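Local coordinates for protein endosialidase (Enterobacteria phage phi92, PDB 4HIZ) that hydrolyses internal alpha-2,8 and alpha-2,9 linkages of polysialic acid as a phage endosialidase with a sialidase-type beta-propeller, at residues T86-F91 and T292-V297; T202-K207 and K238-V243; N386-P391 and V448-V453. All coordinates share one frame; numbering follows the deposited sequence.

In the fold
All three contacts lie in the catalytic beta-propeller. From the N terminus, the first to open is contact 1, in the loop after strand 82-84. It closes on strand 291-297, the start of a later blade, and so brings together two parts of the propeller some 200 residues apart. Contact 2 is nested inside that loop. It pairs two strands of the insertion that leaves one blade after strand 172-181 and returns before strand 272-275. Contact 3 follows in series. It joins the outermost strand of the 347-389 blade to a loop of the next blade. The centres of contacts 2 and 3 lie about 48 Å apart, and no two contacts touch.

Contact 1. Residues T86-F91 and T292-V297; sequences TQDKTF and THSFTV. With NA (sodium ion), chain B; EDO (1,2-ethanediol), chain J.
Asp88 and Ser294 are joined by a short hydrogen bond, from Ser294 OG to Asp88 OD2 at 2.6 Å. The hydroxyl reaches the carboxylate on its anti side and lies 33° out of the carboxylate plane. Asp88 extends across to the serine with CG anti to its own backbone N (chi1 179°). The carboxylate has other partners as well. OD2 forms a salt bridge with Lys353, and OD1 is hydrogen-bonded to Ser476. A second bond runs from Gln87 NE2 to His293 NE2 over 3.1 Å and is bent, with an angle of 139° at the hydrogen. The amide and imidazole planes are nearly perpendicular. Glu349 is the stronger polar partner of the Gln87 amide. The other ring nitrogen, His293 ND1, is held by the carbonyl of Pro350, which helps to fix the ring's rotation.

Strand 291-297 is the first strand of a four-stranded antiparallel propeller blade. The loop between strands 82-84 and 91-93 belongs to a different blade, so the contact is a buried bridge between blades. The peptide bond before Asp88 is cis.

There is also a CH-pi contact. Asp88 CB sits over one face of the His293 ring, 4.2 Å from its centroid and toward the rim. The backbones come close at the same place, where Ser294 CA makes a CA-H...O contact with Asp88 O at 3.5 Å. One water links the segments further, donating to Asp88 O at 2.8 Å and lying near Phe295 O.

Lys89 and the sodium ion tie the loop to its surroundings. Lys89 NZ donates to Gln87 O at 2.7 Å, and also to the carbonyls of Trp85 and Cys148. The sodium ion is bound by Thr90 O at 2.7 Å, by a water and by Val477 O.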
ATOM      1  N   THR A  86      20.163   4.697  11.690  1.00  9.60           N
ATOM      2  CA  THR A  86      20.718   3.336  11.621  1.00  9.47           C
ATOM      3  C   THR A  86      22.038   3.266  12.413  1.00 10.13           C
ATOM      4  O   THR A  86      22.424   2.169  12.798  1.00 11.00           O
ATOM      5  CB  THR A  86      21.021   2.892  10.194  1.00 10.27           C
ATOM      6  OG1 THR A  86      22.011   3.772   9.655  1.00 11.37           O
ATOM      7  CG2 THR A  86      19.713   2.935   9.308  1.00 10.92           C
ATOM      8  N   GLN A  87      22.693   4.408  12.671  1.00  9.46           N
ATOM      9  CA  GLN A  87      24.010   4.382  13.374  1.00  9.77           C
ATOM     10  C   GLN A  87      23.917   3.581  14.672  1.00 10.73           C
ATOM     11  O   GLN A  87      22.942   3.725  15.416  1.00 10.72           O
ATOM     12  CB  GLN A  87      24.518   5.812  13.691  1.00 10.87           C
ATOM     13  CG  GLN A  87      23.586   6.571  14.588  1.00 12.10           C
ATOM     14  CD  GLN A  87      24.098   7.987  14.954  1.00 12.20           C
ATOM     15  OE1 GLN A  87      23.299   8.887  15.203  1.00 12.52           O
ATOM     16  NE2 GLN A  87      25.426   8.165  15.015  1.00 13.87           N
ATOM     17  N   ASP A  88      24.877   2.682  14.927  1.00 11.93           N
ATOM     18  CA  ASP A  88      25.667   1.984  13.916  1.00 12.67           C
ATOM     19  C   ASP A  88      25.331   0.506  14.146  1.00 12.68           C
ATOM     20  O   ASP A  88      26.030  -0.182  14.913  1.00 12.26           O
ATOM     21  CB  ASP A  88      27.177   2.240  14.084  1.00 13.69           C
ATOM     22  CG  ASP A  88      28.015   1.503  13.046  1.00 14.69           C
ATOM     23  OD1 ASP A  88      27.441   1.069  12.003  1.00 15.82           O
ATOM     24  OD2 ASP A  88      29.250   1.340  13.262  1.00 15.32           O
ATOM     25  N   LYS A  89      24.254   0.041  13.515  1.00 11.61           N
ATOM     26  CA  LYS A  89      23.578  -1.201  13.888  1.00 11.18           C
ATOM     27  C   LYS A  89      23.388  -2.178  12.755  1.00 10.57           C
ATOM     28  O   LYS A  89      22.877  -3.283  12.993  1.00 10.87           O
ATOM     29  CB  LYS A  89      22.150  -0.878  14.420  1.00 11.37           C
ATOM     30  CG  LYS A  89      22.168  -0.035  15.722  1.00  9.61           C
ATOM     31  CD  LYS A  89      20.751   0.175  16.257  1.00  9.94           C
ATOM     32  CE  LYS A  89      19.964   1.231  15.377  1.00 10.30           C
ATOM     33  NZ  LYS A  89      20.457   2.681  15.680  1.00 11.30           N
ATOM     34  N   THR A  90      23.722  -1.797  11.522  1.00 10.07           N
ATOM     35  CA  THR A  90      23.422  -2.728  10.413  1.00 10.29           C
ATOM     36  C   THR A  90      24.232  -4.022  10.454  1.00 11.04           C
ATOM     37  O   THR A  90      25.339  -4.055  10.997  1.00 12.48           O
ATOM     38  CB  THR A  90      23.593  -2.073   9.022  1.00 11.33           C
ATOM     39  OG1 THR A  90      24.965  -1.745   8.792  1.00 11.90           O
ATOM     40  CG2 THR A  90      22.682  -0.844   8.871  1.00 11.62           C
ATOM     41  N   PHE A  91      23.678  -5.085   9.870  1.00 10.51           N
ATOM     42  CA  PHE A  91      24.397  -6.348   9.771  1.00  9.90           C
ATOM     43  C   PHE A  91      23.733  -7.230   8.732  1.00  9.88           C
ATOM     44  O   PHE A  91      22.597  -6.971   8.308  1.00 10.73           O
ATOM     45  CB  PHE A  91      24.469  -7.034  11.177  1.00 10.34           C
ATOM     46  CG  PHE A  91      23.125  -7.427  11.739  1.00 10.60           C
ATOM     47  CD1 PHE A  91      22.530  -8.660  11.406  1.00 11.35           C
ATOM     48  CD2 PHE A  91      22.423  -6.561  12.571  1.00 11.60           C
ATOM     49  CE1 PHE A  91      21.276  -9.000  11.934  1.00 12.43           C
ATOM     50  CE2 PHE A  91      21.165  -6.900  13.113  1.00 12.22           C
ATOM     51  CZ  PHE A  91      20.579  -8.128  12.787  1.00 12.49           C
ATOM     52  N   THR A 292      26.039   4.713  23.889  1.00 13.48           N
ATOM     53  CA  THR A 292      26.683   3.515  23.343  1.00 13.25           C
ATOM     54  C   THR A 292      26.344   3.445  21.847  1.00 13.88           C
ATOM     55  O   THR A 292      25.216   3.801  21.428  1.00 15.37           O
ATOM     56  CB  THR A 292      26.237   2.222  24.057  1.00 13.32           C
ATOM     57  OG1 THR A 292      24.817   2.058  24.007  1.00 13.50           O
ATOM     58  CG2 THR A 292      26.656   2.245  25.574  1.00 12.71           C
ATOM     59  N   HIS A 293      27.309   2.989  21.058  1.00 11.86           N
ATOM     60  CA  HIS A 293      27.243   3.227  19.608  1.00 11.30           C
ATOM     61  C   HIS A 293      28.217   2.318  18.901  1.00 11.73           C
ATOM     62  O   HIS A 293      29.409   2.290  19.263  1.00 13.55           O
ATOM     63  CB  HIS A 293      27.582   4.715  19.341  1.00 12.07           C
ATOM     64  CG  HIS A 293      27.621   5.101  17.885  1.00 12.09           C
ATOM     65  ND1 HIS A 293      28.761   4.978  17.116  1.00 11.82           N
ATOM     66  CD2 HIS A 293      26.682   5.663  17.075  1.00 12.93           C
ATOM     67  CE1 HIS A 293      28.525   5.455  15.897  1.00 11.75           C
ATOM     68  NE2 HIS A 293      27.276   5.885  15.856  1.00 12.83           N
ATOM     69  N   SER A 294      27.719   1.529  17.934  1.00 12.02           N
ATOM     70  CA  SER A 294      28.550   0.617  17.134  1.00 11.26           C
ATOM     71  C   SER A 294      28.847  -0.686  17.897  1.00 12.04           C
ATOM     72  O   SER A 294      28.791  -0.745  19.144  1.00 13.00           O
ATOM     73  CB  SER A 294      29.858   1.299  16.648  1.00 11.48           C
ATOM     74  OG  SER A 294      30.387   0.645  15.500  1.00 12.24           O
ATOM     75  N   PHE A 295      29.163  -1.712  17.132  1.00 11.81           N
ATOM     76  CA  PHE A 295      29.299  -3.065  17.674  1.00 12.45           C
ATOM     77  C   PHE A 295      30.248  -3.804  16.759  1.00 12.23           C
ATOM     78  O   PHE A 295      30.117  -3.738  15.526  1.00 12.74           O
ATOM     79  CB  PHE A 295      27.918  -3.760  17.664  1.00 12.44           C
ATOM     80  CG  PHE A 295      27.941  -5.174  18.148  1.00 13.30           C
ATOM     81  CD1 PHE A 295      28.132  -6.214  17.248  1.00 13.08           C
ATOM     82  CD2 PHE A 295      27.748  -5.460  19.496  1.00 13.74           C
ATOM     83  CE1 PHE A 295      28.116  -7.568  17.682  1.00 14.83           C
ATOM     84  CE2 PHE A 295      27.743  -6.789  19.957  1.00 14.76           C
ATOM     85  CZ  PHE A 295      27.926  -7.841  19.045  1.00 15.19           C
ATOM     86  N   THR A 296      31.187  -4.567  17.321  1.00 12.08           N
ATOM     87  CA  THR A 296      31.948  -5.459  16.444  1.00 12.98           C
ATOM     88  C   THR A 296      32.418  -6.703  17.210  1.00 13.21           C
ATOM     89  O   THR A 296      32.745  -6.654  18.405  1.00 13.89           O
ATOM     90  CB  THR A 296      33.155  -4.721  15.785  1.00 13.94           C
ATOM     91  OG1 THR A 296      33.763  -5.556  14.794  1.00 13.59           O
ATOM     92  CG2 THR A 296      34.220  -4.353  16.833  1.00 13.88           C
ATOM     93  N   VAL A 297      32.407  -7.837  16.518  1.00 12.92           N
ATOM     94  CA  VAL A 297      32.837  -9.102  17.121  1.00 14.89           C
ATOM     95  C   VAL A 297      34.338  -9.302  17.010  1.00 14.96           C
ATOM     96  O   VAL A 297      34.914  -9.131  15.942  1.00 15.54           O
ATOM     97  CB  VAL A 297      32.137 -10.287  16.467  1.00 17.29           C
ATOM     98  CG1 VAL A 297      32.724 -11.630  16.995  1.00 18.27           C
ATOM     99  CG2 VAL A 297      30.656 -10.201  16.753  1.00 19.05           C
TER
HETATM  100 NA    NA B 826      27.793  -3.350  10.138  1.00 44.46          NA
HETATM  101  C1  EDO J 804      33.273  -6.626  10.457  1.00 39.82           C
HETATM  102  O1  EDO J 804      31.904  -6.920  10.147  1.00 41.81           O
HETATM  103  C2  EDO J 804      33.566  -6.884  11.935  1.00 39.57           C
HETATM  104  O2  EDO J 804      32.377  -6.704  12.743  1.00 40.12           O
HETATM  105  O   HOH W   1      28.197  -1.759  14.080  1.00 17.10           O
HETATM  106  O   HOH W   2      29.402  -5.575  10.891  1.00 47.01           O

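Contact 2. Residues T202-K207 and K238-V243; sequences TIVLKK and KDTFTV. With EDO (1,2-ethanediol), chain K.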
ATOM      1  N   THR A 202      19.683 -35.349  24.479  1.00 15.83           N
ATOM      2  CA  THR A 202      20.878 -34.545  24.258  1.00 15.84           C
ATOM      3  C   THR A 202      21.025 -34.271  22.776  1.00 15.83           C
ATOM      4  O   THR A 202      20.936 -35.196  21.967  1.00 16.97           O
ATOM      5  CB  THR A 202      22.099 -35.297  24.813  1.00 17.18           C
ATOM      6  OG1 THR A 202      21.887 -35.495  26.212  1.00 17.42           O
ATOM      7  CG2 THR A 202      23.370 -34.497  24.582  1.00 17.20           C
ATOM      8  N   ILE A 203      21.209 -32.997  22.431  1.00 15.25           N
ATOM      9  CA  ILE A 203      21.291 -32.573  21.052  1.00 15.97           C
ATOM     10  C   ILE A 203      22.643 -31.959  20.757  1.00 16.56           C
ATOM     11  O   ILE A 203      23.029 -30.963  21.368  1.00 16.31           O
ATOM     12  CB  ILE A 203      20.260 -31.474  20.778  1.00 16.30           C
ATOM     13  CG1 ILE A 203      18.894 -31.787  21.437  1.00 16.78           C
ATOM     14  CG2 ILE A 203      20.202 -31.168  19.276  1.00 17.01           C
ATOM     15  CD1 ILE A 203      18.195 -33.020  20.923  1.00 16.13           C
ATOM     16  N   VAL A 204      23.353 -32.546  19.802  1.00 17.75           N
ATOM     17  CA  VAL A 204      24.590 -31.956  19.320  1.00 18.05           C
ATOM     18  C   VAL A 204      24.282 -31.062  18.121  1.00 17.12           C
ATOM     19  O   VAL A 204      23.672 -31.472  17.132  1.00 18.63           O
ATOM     20  CB  VAL A 204      25.614 -33.028  18.929  1.00 20.68           C
ATOM     21  CG1 VAL A 204      26.857 -32.369  18.321  1.00 22.27           C
ATOM     22  CG2 VAL A 204      25.990 -33.853  20.153  1.00 19.96           C
ATOM     23  N   LEU A 205      24.654 -29.805  18.242  1.00 16.47           N
ATOM     24  CA  LEU A 205      24.446 -28.851  17.165  1.00 16.61           C
ATOM     25  C   LEU A 205      25.553 -27.803  17.315  1.00 17.41           C
ATOM     26  O   LEU A 205      25.572 -27.035  18.282  1.00 17.87           O
ATOM     27  CB  LEU A 205      23.054 -28.230  17.320  1.00 18.53           C
ATOM     28  CG  LEU A 205      22.528 -27.374  16.191  1.00 22.87           C
ATOM     29  CD1 LEU A 205      22.189 -28.271  14.993  1.00 25.32           C
ATOM     30  CD2 LEU A 205      21.279 -26.626  16.659  1.00 22.84           C
ATOM     31  N   LYS A 206      26.486 -27.772  16.366  1.00 18.83           N
ATOM     32  CA  LYS A 206      27.697 -26.969  16.549  0.50 19.82           C
ATOM     33  C   LYS A 206      27.412 -25.475  16.660  1.00 17.99           C
ATOM     34  O   LYS A 206      26.640 -24.927  15.897  1.00 17.16           O
ATOM     35  CB  LYS A 206      28.724 -27.260  15.451  0.50 24.32           C
ATOM     36  CG  LYS A 206      29.335 -28.673  15.562  0.50 28.98           C
ATOM     37  CD  LYS A 206      30.641 -28.794  14.777  0.50 34.50           C
ATOM     38  CE  LYS A 206      31.145 -30.233  14.702  0.50 39.56           C
ATOM     39  NZ  LYS A 206      31.697 -30.743  15.994  0.50 42.95           N
ATOM     40  N   LYS A 207      28.018 -24.851  17.664  1.00 18.16           N
ATOM     41  CA  LYS A 207      27.938 -23.407  17.885  0.50 17.84           C
ATOM     42  C   LYS A 207      26.492 -22.917  17.870  1.00 17.70           C
ATOM     43  O   LYS A 207      26.133 -21.959  17.196  1.00 19.08           O
ATOM     44  CB  LYS A 207      28.819 -22.653  16.879  0.50 18.89           C
ATOM     45  CG  LYS A 207      30.279 -23.119  16.873  0.50 20.30           C
ATOM     46  CD  LYS A 207      30.835 -23.312  18.303  0.50 22.62           C
ATOM     47  CE  LYS A 207      32.244 -23.903  18.299  0.50 23.03           C
ATOM     48  NZ  LYS A 207      32.283 -25.357  17.930  0.50 21.63           N
ATOM     49  N   LYS A 238      29.567 -25.607  24.068  1.00 20.90           N
ATOM     50  CA  LYS A 238      29.330 -24.792  22.858  1.00 21.73           C
ATOM     51  C   LYS A 238      28.557 -25.538  21.784  1.00 18.93           C
ATOM     52  O   LYS A 238      27.915 -24.895  20.956  1.00 19.43           O
ATOM     53  CB  LYS A 238      30.636 -24.303  22.237  1.00 27.24           C
ATOM     54  CG  LYS A 238      31.508 -23.454  23.147  1.00 35.17           C
ATOM     55  CD  LYS A 238      32.841 -23.115  22.480  1.00 43.77           C
ATOM     56  CE  LYS A 238      33.718 -22.234  23.384  1.00 50.40           C
ATOM     57  NZ  LYS A 238      35.058 -21.967  22.777  1.00 53.54           N
ATOM     58  N   ASP A 239      28.648 -26.877  21.775  1.00 17.92           N
ATOM     59  CA  ASP A 239      28.053 -27.649  20.686  1.00 19.11           C
ATOM     60  C   ASP A 239      26.930 -28.578  21.111  1.00 18.20           C
ATOM     61  O   ASP A 239      26.473 -29.391  20.293  1.00 19.09           O
ATOM     62  CB  ASP A 239      29.104 -28.507  19.956  1.00 21.59           C
ATOM     63  CG  ASP A 239      30.252 -27.697  19.403  1.00 23.75           C
ATOM     64  OD1 ASP A 239      30.036 -26.584  18.899  1.00 23.05           O
ATOM     65  OD2 ASP A 239      31.394 -28.191  19.479  1.00 26.21           O
ATOM     66  N   THR A 240      26.478 -28.479  22.350  1.00 16.94           N
ATOM     67  CA  THR A 240      25.547 -29.472  22.891  1.00 16.55           C
ATOM     68  C   THR A 240      24.546 -28.845  23.856  1.00 16.17           C
ATOM     69  O   THR A 240      24.921 -28.057  24.756  1.00 17.20           O
ATOM     70  CB  THR A 240      26.340 -30.525  23.712  1.00 17.42           C
ATOM     71  OG1 THR A 240      27.540 -30.868  23.010  1.00 18.53           O
ATOM     72  CG2 THR A 240      25.497 -31.772  23.943  1.00 17.37           C
ATOM     73  N   PHE A 241      23.279 -29.216  23.712  1.00 15.40           N
ATOM     74  CA  PHE A 241      22.271 -28.775  24.668  1.00 15.03           C
ATOM     75  C   PHE A 241      21.285 -29.890  24.908  1.00 15.81           C
ATOM     76  O   PHE A 241      21.374 -30.938  24.278  1.00 15.92           O
ATOM     77  CB  PHE A 241      21.554 -27.481  24.196  1.00 14.00           C
ATOM     78  CG  PHE A 241      20.747 -27.636  22.915  1.00 14.11           C
ATOM     79  CD1 PHE A 241      21.375 -27.561  21.673  1.00 14.05           C
ATOM     80  CD2 PHE A 241      19.366 -27.848  22.962  1.00 14.24           C
ATOM     81  CE1 PHE A 241      20.642 -27.689  20.476  1.00 15.32           C
ATOM     82  CE2 PHE A 241      18.606 -27.977  21.765  1.00 16.02           C
ATOM     83  CZ  PHE A 241      19.241 -27.910  20.528  1.00 15.82           C
ATOM     84  N   THR A 242      20.331 -29.673  25.802  1.00 15.15           N
ATOM     85  CA  THR A 242      19.292 -30.687  25.982  1.00 15.61           C
ATOM     86  C   THR A 242      17.895 -30.075  25.886  1.00 15.53           C
ATOM     87  O   THR A 242      17.705 -28.858  26.044  1.00 16.04           O
ATOM     88  CB  THR A 242      19.383 -31.391  27.361  1.00 17.13           C
ATOM     89  OG1 THR A 242      19.055 -30.447  28.401  1.00 18.53           O
ATOM     90  CG2 THR A 242      20.795 -32.040  27.578  1.00 17.58           C
ATOM     91  N   VAL A 243      16.927 -30.954  25.671  1.00 15.27           N
ATOM     92  CA  VAL A 243      15.508 -30.612  25.730  1.00 15.93           C
ATOM     93  C   VAL A 243      14.834 -31.686  26.590  1.00 16.88           C
ATOM     94  O   VAL A 243      15.344 -32.829  26.713  1.00 15.98           O
ATOM     95  CB  VAL A 243      14.847 -30.509  24.310  1.00 15.37           C
ATOM     96  CG1 VAL A 243      15.520 -29.398  23.498  1.00 15.26           C
ATOM     97  CG2 VAL A 243      14.910 -31.844  23.530  1.00 15.14           C
TER
HETATM   98  C1  EDO K 805      27.521 -21.172  23.531  1.00 22.65           C
HETATM   99  O1  EDO K 805      28.898 -21.522  23.337  1.00 23.96           O
HETATM  100  C2  EDO K 805      26.603 -22.208  22.895  1.00 20.81           C
HETATM  101  O2  EDO K 805      26.872 -22.406  21.491  1.00 18.98           O
HETATM  102  O   HOH W   3      32.984 -27.990  17.131  1.00 49.72           O
HETATM  103  O   HOH W   4      31.277 -31.068  19.054  1.00 52.73           O
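Asp239, Ile203 and Phe241 bury the most surface here. Asp239 works at the end of the strand pair, where the chain of 202-207 has turned into a loop. Its OD1 takes two donors from one residue. Lys207 N meets Asp239 OD1 on its anti lone pair at 2.9 Å. In the conformer described, Lys207 NZ meets Asp239 OD1 on its syn lone pair at 2.7 Å and makes a salt bridge. The lysine tip gets there because its chain bends at chi2 (-44°) and again at chi4, curling back toward its own backbone N. The backbone bond from Lys207 N holds the carboxylate whichever way that chain lies. The other oxygen, OD2, faces Lys206 through two waters, one of them weakly held by this conformer of the lysine. The backbone of Asp239 adds a further link, with its O accepting from Leu205 N at 2.8 Å.

Ile203 and Phe241 form a hydrogen-bonded antiparallel pair. Ile203 N donates to Phe241 O almost straight, at 2.8 Å, and Phe241 N returns the bond to Ile203 O. Both side chains lie on the same face of the sheet. Ile203 CB stands over one face of the phenyl ring, 3.8 Å from the centroid, and CG2 comes within 3.6 Å of Phe241 CZ. Leu205 CB meets the ring edge at CE1. On the sheet face that carries Thr202 and Thr240, the methyls Thr202 CG2 and Thr240 CG2 touch at 3.5 Å.

This sheet is inserted in a propeller blade and probably corresponds to the small barrel-like insertion of related phage endosialidases. A glycan-binding site in the same insertion includes Phe218, Ser219, Asn220 and Thr224. Strand 230-237 flanks 240-244 on its far side, strand 192-194 flanks 200-204, and Phe262 of strand 261-264 packs against both Leu205 and Phe241.

Contact 3. Residues N386-P391 and V448-V453; sequences NYLRFP and VSLSNV
Leu450 places its CD1 methyl over the Phe390 ring, the side chain crossing it at a slant. The carbon lies over the ring centre, 3.8 Å from the centroid and only 6° off the normal, a clear CH-pi contact. The same methyl also touches Leu388 CB at 3.7 Å, where the two leucine side chains cross at about a right angle. Leu450 holds this line with CG anti to its carbonyl carbon (chi1 -70°) and an extended chain beyond. Val453 comes to the ring from the edge instead, with CG2 4.2 Å from Phe390 CE2.

Strand 386-389 is the outermost strand of one propeller blade. The 448-453 loop lies between strands 435-442 and 456-460 of the next, so the contact packs neighbouring blades together. Ser449 OG accepts from Ser451 N in an ST turn, which overlaps a type I beta turn from Leu450 to Val453, closed by Val453 N to Leu450 O at 2.9 Å.

Pro391 meets that turn with CD and CG. Its CD lies 3.2 Å from Leu450 O and 3.7 Å from Val453 CG1. No direct hydrogen bond crosses the contact, but one water donates to Arg389 O and accepts from Leu450 N, each at 2.8 Å.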
ATOM      1  N   ASN A 386      47.037   3.775  17.249  1.00 16.08           N
ATOM      2  CA  ASN A 386      47.737   4.656  16.315  1.00 16.13           C
ATOM      3  C   ASN A 386      46.670   5.538  15.649  1.00 15.48           C
ATOM      4  O   ASN A 386      45.630   5.019  15.220  1.00 16.34           O
ATOM      5  CB  ASN A 386      48.402   3.798  15.243  1.00 18.68           C
ATOM      6  CG  ASN A 386      49.501   2.927  15.832  1.00 24.14           C
ATOM      7  OD1 ASN A 386      49.445   1.693  15.789  1.00 30.01           O
ATOM      8  ND2 ASN A 386      50.486   3.575  16.413  1.00 23.73           N
ATOM      9  N   TYR A 387      46.918   6.850  15.566  1.00 15.12           N
ATOM     10  CA  TYR A 387      45.901   7.823  15.162  1.00 15.28           C
ATOM     11  C   TYR A 387      46.261   8.548  13.887  1.00 15.54           C
ATOM     12  O   TYR A 387      47.454   8.865  13.653  1.00 17.00           O
ATOM     13  CB  TYR A 387      45.790   8.908  16.246  1.00 15.95           C
ATOM     14  CG  TYR A 387      45.478   8.372  17.615  1.00 17.83           C
ATOM     15  CD1 TYR A 387      44.176   8.026  17.960  1.00 17.88           C
ATOM     16  CD2 TYR A 387      46.490   8.210  18.568  1.00 18.63           C
ATOM     17  CE1 TYR A 387      43.870   7.534  19.235  1.00 17.85           C
ATOM     18  CE2 TYR A 387      46.205   7.722  19.839  1.00 19.32           C
ATOM     19  CZ  TYR A 387      44.889   7.388  20.169  1.00 18.96           C
ATOM     20  OH  TYR A 387      44.615   6.905  21.437  1.00 20.24           O
ATOM     21  N   LEU A 388      45.222   8.868  13.107  1.00 14.94           N
ATOM     22  CA  LEU A 388      45.355   9.728  11.940  1.00 14.94           C
ATOM     23  C   LEU A 388      44.186  10.720  11.947  1.00 14.64           C
ATOM     24  O   LEU A 388      43.033  10.321  11.735  1.00 15.65           O
ATOM     25  CB  LEU A 388      45.285   8.890  10.654  1.00 15.57           C
ATOM     26  CG  LEU A 388      46.477   7.977  10.322  1.00 17.06           C
ATOM     27  CD1 LEU A 388      46.118   7.032   9.177  1.00 17.90           C
ATOM     28  CD2 LEU A 388      47.690   8.824   9.939  1.00 18.07           C
ATOM     29  N   ARG A 389      44.465  11.994  12.184  1.00 14.53           N
ATOM     30  CA  ARG A 389      43.404  12.994  12.138  1.00 14.33           C
ATOM     31  C   ARG A 389      43.022  13.273  10.687  1.00 14.84           C
ATOM     32  O   ARG A 389      43.896  13.486   9.842  1.00 15.68           O
ATOM     33  CB  ARG A 389      43.919  14.291  12.784  1.00 14.07           C
ATOM     34  CG  ARG A 389      42.876  15.412  12.836  1.00 14.97           C
ATOM     35  CD  ARG A 389      41.963  15.254  14.030  1.00 14.71           C
ATOM     36  NE  ARG A 389      42.669  15.490  15.301  1.00 15.60           N
ATOM     37  CZ  ARG A 389      42.061  15.526  16.478  1.00 15.44           C
ATOM     38  NH1 ARG A 389      40.747  15.308  16.575  1.00 14.91           N
ATOM     39  NH2 ARG A 389      42.766  15.786  17.584  1.00 14.27           N
ATOM     40  N   PHE A 390      41.730  13.281  10.369  1.00 14.13           N
ATOM     41  CA  PHE A 390      41.349  13.813   9.057  1.00 13.26           C
ATOM     42  C   PHE A 390      41.596  15.313   9.036  1.00 14.23           C
ATOM     43  O   PHE A 390      41.327  15.993  10.019  1.00 14.25           O
ATOM     44  CB  PHE A 390      39.874  13.543   8.727  1.00 13.49           C
ATOM     45  CG  PHE A 390      39.570  12.111   8.373  1.00 12.97           C
ATOM     46  CD1 PHE A 390      39.237  11.196   9.371  1.00 13.98           C
ATOM     47  CD2 PHE A 390      39.580  11.698   7.032  1.00 13.35           C
ATOM     48  CE1 PHE A 390      38.945   9.878   9.063  1.00 14.05           C
ATOM     49  CE2 PHE A 390      39.271  10.351   6.697  1.00 13.66           C
ATOM     50  CZ  PHE A 390      38.936   9.461   7.718  1.00 14.24           C
ATOM     51  N   PRO A 391      42.127  15.838   7.923  1.00 14.43           N
ATOM     52  CA  PRO A 391      42.346  17.288   7.874  1.00 15.14           C
ATOM     53  C   PRO A 391      40.990  18.020   7.778  1.00 14.20           C
ATOM     54  O   PRO A 391      39.950  17.417   7.442  1.00 14.95           O
ATOM     55  CB  PRO A 391      43.144  17.478   6.569  1.00 15.64           C
ATOM     56  CG  PRO A 391      42.728  16.329   5.714  1.00 16.21           C
ATOM     57  CD  PRO A 391      42.554  15.167   6.684  1.00 15.72           C
ATOM     58  N   VAL A 448      51.068   7.853   6.574  1.00 22.32           N
ATOM     59  CA  VAL A 448      51.794   8.743   7.462  1.00 25.08           C
ATOM     60  C   VAL A 448      50.881   9.887   7.864  1.00 22.11           C
ATOM     61  O   VAL A 448      50.950  10.376   8.983  1.00 21.03           O
ATOM     62  CB  VAL A 448      53.072   9.273   6.797  1.00 32.28           C
ATOM     63  CG1 VAL A 448      53.692  10.371   7.628  1.00 34.46           C
ATOM     64  CG2 VAL A 448      54.060   8.130   6.612  1.00 35.43           C
ATOM     65  N   SER A 449      49.991  10.273   6.952  1.00 20.34           N
ATOM     66  CA  SER A 449      49.127  11.423   7.143  1.00 20.00           C
ATOM     67  C   SER A 449      47.918  11.228   6.259  1.00 18.39           C
ATOM     68  O   SER A 449      48.017  10.632   5.188  1.00 18.55           O
ATOM     69  CB  SER A 449      49.851  12.667   6.654  1.00 21.45           C
ATOM     70  OG  SER A 449      48.998  13.772   6.631  1.00 22.81           O
ATOM     71  N   LEU A 450      46.790  11.787   6.678  1.00 16.83           N
ATOM     72  CA  LEU A 450      45.609  11.844   5.830  1.00 15.93           C
ATOM     73  C   LEU A 450      45.489  13.218   5.159  1.00 16.93           C
ATOM     74  O   LEU A 450      44.422  13.546   4.646  1.00 15.95           O
ATOM     75  CB  LEU A 450      44.354  11.581   6.666  1.00 15.68           C
ATOM     76  CG  LEU A 450      44.221  10.130   7.169  1.00 17.76           C
ATOM     77  CD1 LEU A 450      42.940   9.923   7.997  1.00 15.72           C
ATOM     78  CD2 LEU A 450      44.233   9.136   5.995  1.00 22.04           C
ATOM     79  N   SER A 451      46.559  14.019   5.145  1.00 18.21           N
ATOM     80  CA  SER A 451      46.426  15.366   4.554  1.00 21.09           C
ATOM     81  C   SER A 451      45.886  15.343   3.128  1.00 19.84           C
ATOM     82  O   SER A 451      45.158  16.243   2.738  1.00 19.54           O
ATOM     83  CB  SER A 451      47.750  16.118   4.578  1.00 25.51           C
ATOM     84  OG  SER A 451      48.717  15.380   3.859  1.00 29.16           O
ATOM     85  N   ASN A 452      46.215  14.307   2.370  1.00 19.57           N
ATOM     86  CA  ASN A 452      45.733  14.313   0.982  0.54 20.26           C
ATOM     87  C   ASN A 452      44.527  13.418   0.751  1.00 19.44           C
ATOM     88  O   ASN A 452      44.223  13.036  -0.377  1.00 19.78           O
ATOM     89  CB  ASN A 452      46.853  14.027  -0.020  0.54 24.73           C
ATOM     90  CG  ASN A 452      47.885  15.131  -0.048  0.54 33.09           C
ATOM     91  OD1 ASN A 452      49.059  14.904   0.234  0.54 37.51           O
ATOM     92  ND2 ASN A 452      47.448  16.350  -0.367  0.54 35.74           N
ATOM     93  N   VAL A 453      43.764  13.184   1.816  1.00 17.97           N
ATOM     94  CA  VAL A 453      42.542  12.395   1.671  1.00 17.05           C
ATOM     95  C   VAL A 453      41.633  12.958   0.580  1.00 15.68           C
ATOM     96  O   VAL A 453      41.450  14.188   0.467  1.00 16.64           O
ATOM     97  CB  VAL A 453      41.771  12.220   3.017  1.00 17.99           C
ATOM     98  CG1 VAL A 453      41.297  13.557   3.571  1.00 18.00           C
ATOM     99  CG2 VAL A 453      40.585  11.237   2.837  1.00 18.92           C
TER
HETATM  100  O   HOH W   5      46.493  12.675   9.306  1.00 22.80           O